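Side-chain contacts in 28 kDa product (Pseudomonas syringae pv. phaseolicola, PDB 1UKF), which acts as a papain-like cysteine protease inside infected plant cells, being the mature product of an autocleaved bacterial precursor and able to elicit the hypersensitive response: residues Q56-A61 / A72-A77; A80-A85 / K119-L124. All blocks are in the same frame, centred on the assembly; numbering follows the deposited sequence.

Interaction 1: Q56-A61 / A72-A77; sequences QVYNDA and APFFTA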
loop_
_atom_site.group_PDB
_atom_site.type_symbol
_atom_site.label_atom_id
_atom_site.label_comp_id
_atom_site.label_asym_id
_atom_site.label_seq_id
_atom_site.Cartn_x
_atom_site.Cartn_y
_atom_site.Cartn_z
ATOM N N GLN A 56 -0.044 -13.785 -6.822
ATOM C CA GLN A 56 -0.720 -15.059 -7.029
ATOM C C GLN A 56 -1.076 -15.657 -5.669
ATOM O O GLN A 56 -2.098 -16.329 -5.534
ATOM C CB GLN A 56 0.163 -16.022 -7.823
ATOM C CG GLN A 56 0.421 -15.580 -9.255
ATOM C CD GLN A 56 0.887 -16.723 -10.133
ATOM O OE1 GLN A 56 1.688 -17.556 -9.713
ATOM N NE2 GLN A 56 0.390 -16.766 -11.363
ATOM N N VAL A 57 -0.235 -15.419 -4.665
ATOM C CA VAL A 57 -0.522 -15.905 -3.317
ATOM C C VAL A 57 -1.786 -15.175 -2.855
ATOM O O VAL A 57 -2.684 -15.776 -2.270
ATOM C CB VAL A 57 0.642 -15.602 -2.344
ATOM C CG1 VAL A 57 0.231 -15.940 -0.920
ATOM C CG2 VAL A 57 1.870 -16.410 -2.735
ATOM N N TYR A 58 -1.847 -13.873 -3.121
ATOM C CA TYR A 58 -3.008 -13.062 -2.769
ATOM C C TYR A 58 -4.258 -13.609 -3.470
ATOM O O TYR A 58 -5.292 -13.822 -2.831
ATOM C CB TYR A 58 -2.776 -11.608 -3.195
ATOM C CG TYR A 58 -3.982 -10.709 -3.041
ATOM C CD1 TYR A 58 -4.277 -10.102 -1.821
ATOM C CD2 TYR A 58 -4.836 -10.477 -4.117
ATOM C CE1 TYR A 58 -5.395 -9.284 -1.677
ATOM C CE2 TYR A 58 -5.956 -9.664 -3.984
ATOM C CZ TYR A 58 -6.229 -9.071 -2.764
ATOM O OH TYR A 58 -7.344 -8.269 -2.630
ATOM N N ASN A 59 -4.156 -13.835 -4.779
ATOM C CA ASN A 59 -5.281 -14.351 -5.559
ATOM C C ASN A 59 -5.728 -15.729 -5.094
ATOM O O ASN A 59 -6.928 -16.003 -5.032
ATOM C CB ASN A 59 -4.935 -14.431 -7.049
ATOM C CG ASN A 59 -4.867 -13.075 -7.711
ATOM O OD1 ASN A 59 -5.492 -12.117 -7.258
ATOM N ND2 ASN A 59 -4.123 -12.992 -8.807
ATOM N N ASP A 60 -4.770 -16.601 -4.786
ATOM C CA ASP A 60 -5.095 -17.948 -4.320
ATOM C C ASP A 60 -5.893 -17.866 -3.027
ATOM O O ASP A 60 -6.894 -18.562 -2.859
ATOM C CB ASP A 60 -3.822 -18.765 -4.069
ATOM C CG ASP A 60 -3.087 -19.127 -5.346
ATOM O OD1 ASP A 60 -3.654 -18.941 -6.443
ATOM O OD2 ASP A 60 -1.940 -19.612 -5.244
ATOM N N ALA A 61 -5.443 -17.013 -2.113
ATOM C CA ALA A 61 -6.129 -16.854 -0.835
ATOM C C ALA A 61 -7.507 -16.226 -1.022
ATOM O O ALA A 61 -8.460 -16.594 -0.333
ATOM C CB ALA A 61 -5.293 -16.005 0.111
ATOM N N ALA A 72 -14.879 -11.928 5.551
ATOM C CA ALA A 72 -13.982 -10.856 5.139
ATOM C C ALA A 72 -12.910 -11.420 4.208
ATOM O O ALA A 72 -11.735 -11.492 4.570
ATOM C CB ALA A 72 -13.333 -10.216 6.365
ATOM N N PRO A 73 -13.300 -11.802 2.981
ATOM C CA PRO A 73 -12.371 -12.369 1.998
ATOM C C PRO A 73 -11.152 -11.538 1.624
ATOM O O PRO A 73 -10.068 -12.087 1.441
ATOM C CB PRO A 73 -13.270 -12.663 0.797
ATOM C CG PRO A 73 -14.356 -11.636 0.918
ATOM C CD PRO A 73 -14.648 -11.656 2.399
ATOM N N PHE A 74 -11.319 -10.227 1.502
ATOM C CA PHE A 74 -10.201 -9.367 1.144
ATOM C C PHE A 74 -9.226 -9.202 2.305
ATOM O O PHE A 74 -8.020 -9.116 2.091
ATOM C CB PHE A 74 -10.707 -8.016 0.633
ATOM C CG PHE A 74 -11.547 -8.129 -0.609
ATOM C CD1 PHE A 74 -12.936 -8.136 -0.533
ATOM C CD2 PHE A 74 -10.948 -8.293 -1.853
ATOM C CE1 PHE A 74 -13.715 -8.305 -1.672
ATOM C CE2 PHE A 74 -11.719 -8.464 -3.000
ATOM C CZ PHE A 74 -13.106 -8.471 -2.909
ATOM N N PHE A 75 -9.741 -9.168 3.531
ATOM C CA PHE A 75 -8.868 -9.070 4.695
ATOM C C PHE A 75 -8.071 -10.367 4.763
ATOM O O PHE A 75 -6.888 -10.365 5.085
ATOM C CB PHE A 75 -9.679 -8.907 5.988
ATOM C CG PHE A 75 -10.151 -7.500 6.246
ATOM C CD1 PHE A 75 -10.708 -7.167 7.476
ATOM C CD2 PHE A 75 -10.049 -6.513 5.267
ATOM C CE1 PHE A 75 -11.158 -5.874 7.730
ATOM C CE2 PHE A 75 -10.499 -5.215 5.513
ATOM C CZ PHE A 75 -11.053 -4.898 6.748
ATOM N N THR A 76 -8.730 -11.478 4.454
ATOM C CA THR A 76 -8.079 -12.779 4.480
ATOM C C THR A 76 -6.975 -12.864 3.426
ATOM O O THR A 76 -5.873 -13.334 3.708
ATOM C CB THR A 76 -9.111 -13.902 4.247
ATOM O OG1 THR A 76 -10.043 -13.915 5.335
ATOM C CG2 THR A 76 -8.426 -15.259 4.148
ATOM N N ALA A 77 -7.269 -12.397 2.216
ATOM C CA ALA A 77 -6.299 -12.424 1.126
ATOM C C ALA A 77 -5.091 -11.530 1.414
ATOM O O ALA A 77 -3.949 -11.928 1.187
ATOM C CB ALA A 77 -6.972 -12.001 -0.178
HETATM O O HOH W 1 -7.494 -6.337 0.057
#
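The hydroxyl of Tyr58 meets Phe74 in two ways. Through one water it is linked to the Phe74 carbonyl oxygen: the water lies 3.3 Å from Tyr58 OH and donates to Phe74 O over 3.5 Å, both bonds weak. Directly, Tyr58 OH comes within 3.7 Å of Phe74 CD2, in the plane of the Phe74 ring and at its edge. The phenol gets there because its CG stands anti to the backbone N (chi1 173°), which carries the ring out from its own helix and along the flank of the next. Ala77 CB lies over one face of that ring, 3.9 Å from the Tyr58 ring centroid and 29° off the normal, a CH-pi contact. Ala77 CB also sits 3.6 Å from Tyr58 O. The two helices, 46-67 and 73-84, form a helical hairpin in the papain-like fold, and these segments run roughly antiparallel at 143°. The axes of the two segments come to 8.9 Å, with the alanines Ala61 and Ala77 at the interface: Ala61 CB rests 3.9 Å from Ala77 CA. Beyond the two segments, the Tyr58 ring meets the ring of His55 and touches Val81, while Leu62 packs on both Phe74 and Ala77. The Tyr58 side chain comes to about 7 Å from that of the active-site Cys18, near the catalytic residues but not touching them.

Interaction 2: A80-A85 / K119-L124; sequences AVIEDA and KHLLSL
Leu121 points from the sheet at the helix and touches Val81 and Ile82, and the contact across it is wholly apolar. One methyl does most of the work: Leu121 CD2 lies 3.8 Å from Ile82 CG2 and 4.1 Å from Val81 CG1. Lower on the same side chain, Leu121 CB is 4.1 Å from Ile82 CG2. The leucine holds CG anti to its backbone N (chi1 172°), which sends CD2 off the strand toward the helix. Val81 crosses it at about a right angle and presents CG1, one of its two methyls, whereas Ile82 comes in at a slant and offers its short branch. The longer arm of Ile82, CG1 and CD1, leads away from the leucine, and the side chain also packs on Val186. Van der Waals contact continues to the helix 18-27, where Leu121 touches Ser22 and Val81 touches Thr23. Hydrogen bonding enters through the backbone: Leu121 pairs with Phe184 on the neighbouring strand 178-187, which holds the leucine's strand in the sheet while its side chain is left to pack on the helix. With all three contact residues buried, the arrangement is that of a helix laid against the central antiparallel sheet of a papain-like protease, alongside the helix that begins with the catalytic Cys18.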
loop_
_atom_site.group_PDB
_atom_site.type_symbol
_atom_site.label_atom_id
_atom_site.label_comp_id
_atom_site.label_asym_id
_atom_site.label_seq_id
_atom_site.Cartn_x
_atom_site.Cartn_y
_atom_site.Cartn_z
ATOM N N ALA A 80 -2.934 -13.131 3.936
ATOM C CA ALA A 80 -2.198 -14.250 3.364
ATOM C C ALA A 80 -0.933 -13.811 2.635
ATOM O O ALA A 80 0.123 -14.423 2.795
ATOM C CB ALA A 80 -3.097 -15.042 2.414
ATOM N N VAL A 81 -1.022 -12.746 1.843
ATOM C CA VAL A 81 0.155 -12.303 1.112
ATOM C C VAL A 81 1.238 -11.737 2.026
ATOM O O VAL A 81 2.425 -11.941 1.770
ATOM C CB VAL A 81 -0.209 -11.283 -0.006
ATOM C CG1 VAL A 81 -0.651 -9.956 0.587
ATOM C CG2 VAL A 81 0.982 -11.099 -0.941
ATOM N N ILE A 82 0.860 -11.053 3.102
ATOM C CA ILE A 82 1.899 -10.527 3.980
ATOM C C ILE A 82 2.516 -11.636 4.832
ATOM O O ILE A 82 3.708 -11.588 5.139
ATOM C CB ILE A 82 1.391 -9.342 4.869
ATOM C CG1 ILE A 82 0.320 -9.798 5.859
ATOM C CG2 ILE A 82 0.871 -8.227 3.975
ATOM C CD1 ILE A 82 0.884 -10.276 7.188
ATOM N N GLU A 83 1.731 -12.646 5.197
ATOM C CA GLU A 83 2.276 -13.751 5.987
ATOM C C GLU A 83 3.228 -14.578 5.126
ATOM O O GLU A 83 4.239 -15.084 5.615
ATOM C CB GLU A 83 1.159 -14.641 6.532
ATOM C CG GLU A 83 0.258 -13.932 7.520
ATOM C CD GLU A 83 -0.694 -14.871 8.228
ATOM O OE1 GLU A 83 -1.126 -15.864 7.604
ATOM O OE2 GLU A 83 -1.021 -14.606 9.403
ATOM N N ASP A 84 2.907 -14.705 3.843
ATOM C CA ASP A 84 3.746 -15.452 2.915
ATOM C C ASP A 84 5.113 -14.783 2.803
ATOM O O ASP A 84 6.118 -15.447 2.536
ATOM C CB ASP A 84 3.091 -15.499 1.532
ATOM C CG ASP A 84 3.984 -16.135 0.480
ATOM O OD1 ASP A 84 4.198 -17.364 0.539
ATOM O OD2 ASP A 84 4.474 -15.403 -0.405
ATOM N N ALA A 85 5.141 -13.469 3.007
ATOM C CA ALA A 85 6.369 -12.687 2.925
ATOM C C ALA A 85 7.161 -12.682 4.230
ATOM O O ALA A 85 8.203 -12.030 4.327
ATOM C CB ALA A 85 6.043 -11.256 2.510
ATOM N N LYS A 119 5.110 -0.742 9.664
ATOM C CA LYS A 119 5.007 -1.106 8.257
ATOM C C LYS A 119 3.556 -1.463 7.995
ATOM O O LYS A 119 2.902 -2.068 8.844
ATOM C CB LYS A 119 5.894 -2.309 7.934
ATOM C CG LYS A 119 7.372 -1.983 7.867
ATOM C CD LYS A 119 8.162 -3.135 7.268
ATOM C CE LYS A 119 9.633 -2.775 7.110
ATOM N NZ LYS A 119 10.297 -2.586 8.425
ATOM N N HIS A 120 3.049 -1.085 6.828
ATOM C CA HIS A 120 1.662 -1.383 6.491
ATOM C C HIS A 120 1.442 -1.702 5.033
ATOM O O HIS A 120 2.129 -1.187 4.151
ATOM C CB HIS A 120 0.734 -0.188 6.761
ATOM C CG HIS A 120 0.568 0.164 8.201
ATOM N ND1 HIS A 120 -0.542 -0.188 8.939
ATOM C CD2 HIS A 120 1.360 0.881 9.031
ATOM C CE1 HIS A 120 -0.426 0.301 10.161
ATOM N NE2 HIS A 120 0.719 0.952 10.242
ATOM N N LEU A 121 0.463 -2.563 4.803
ATOM C CA LEU A 121 -0.014 -2.846 3.462
ATOM C C LEU A 121 -1.335 -2.087 3.612
ATOM O O LEU A 121 -2.027 -2.244 4.623
ATOM C CB LEU A 121 -0.301 -4.333 3.235
ATOM C CG LEU A 121 -0.980 -4.627 1.889
ATOM C CD1 LEU A 121 -0.041 -4.302 0.734
ATOM C CD2 LEU A 121 -1.385 -6.092 1.843
ATOM N N LEU A 122 -1.672 -1.235 2.652
ATOM C CA LEU A 122 -2.912 -0.476 2.731
ATOM C C LEU A 122 -3.760 -0.761 1.508
ATOM O O LEU A 122 -3.238 -0.952 0.413
ATOM C CB LEU A 122 -2.629 1.028 2.789
ATOM C CG LEU A 122 -1.711 1.572 3.885
ATOM C CD1 LEU A 122 -1.481 3.055 3.660
ATOM C CD2 LEU A 122 -2.325 1.330 5.253
ATOM N N SER A 123 -5.070 -0.799 1.689
ATOM C CA SER A 123 -5.952 -1.030 0.560
ATOM C C SER A 123 -6.880 0.165 0.399
ATOM O O SER A 123 -7.474 0.637 1.368
ATOM C CB SER A 123 -6.756 -2.323 0.754
ATOM O OG SER A 123 -7.443 -2.332 1.991
ATOM N N LEU A 124 -6.963 0.678 -0.824
ATOM C CA LEU A 124 -7.832 1.806 -1.131
ATOM C C LEU A 124 -9.090 1.222 -1.746
ATOM O O LEU A 124 -9.020 0.500 -2.740
ATOM C CB LEU A 124 -7.165 2.757 -2.128
ATOM C CG LEU A 124 -5.797 3.324 -1.745
ATOM C CD1 LEU A 124 -5.319 4.280 -2.827
ATOM C CD2 LEU A 124 -5.892 4.042 -0.412
#

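Overall arrangement
Interaction 1 comes first along the chain and closes before interaction 2 opens, and helix 73-84 takes part in both. Helix 46-67 packs along its length, and the later turns also face strand 119-126, an interior strand of the seven-stranded antiparallel sheet. The centres are 10 Å apart, and the two contacts touch: Val57 CG2 of interaction 1 comes to 3.6 Å from Asp84 OD2 of interaction 2. Helix 73-84 is thus a layer between the outer helix and the sheet. Tyr58 and Leu121 each come within about 8 Å of the Cys18 side chain, which places this layered packing next to the catalytic centre of the protease.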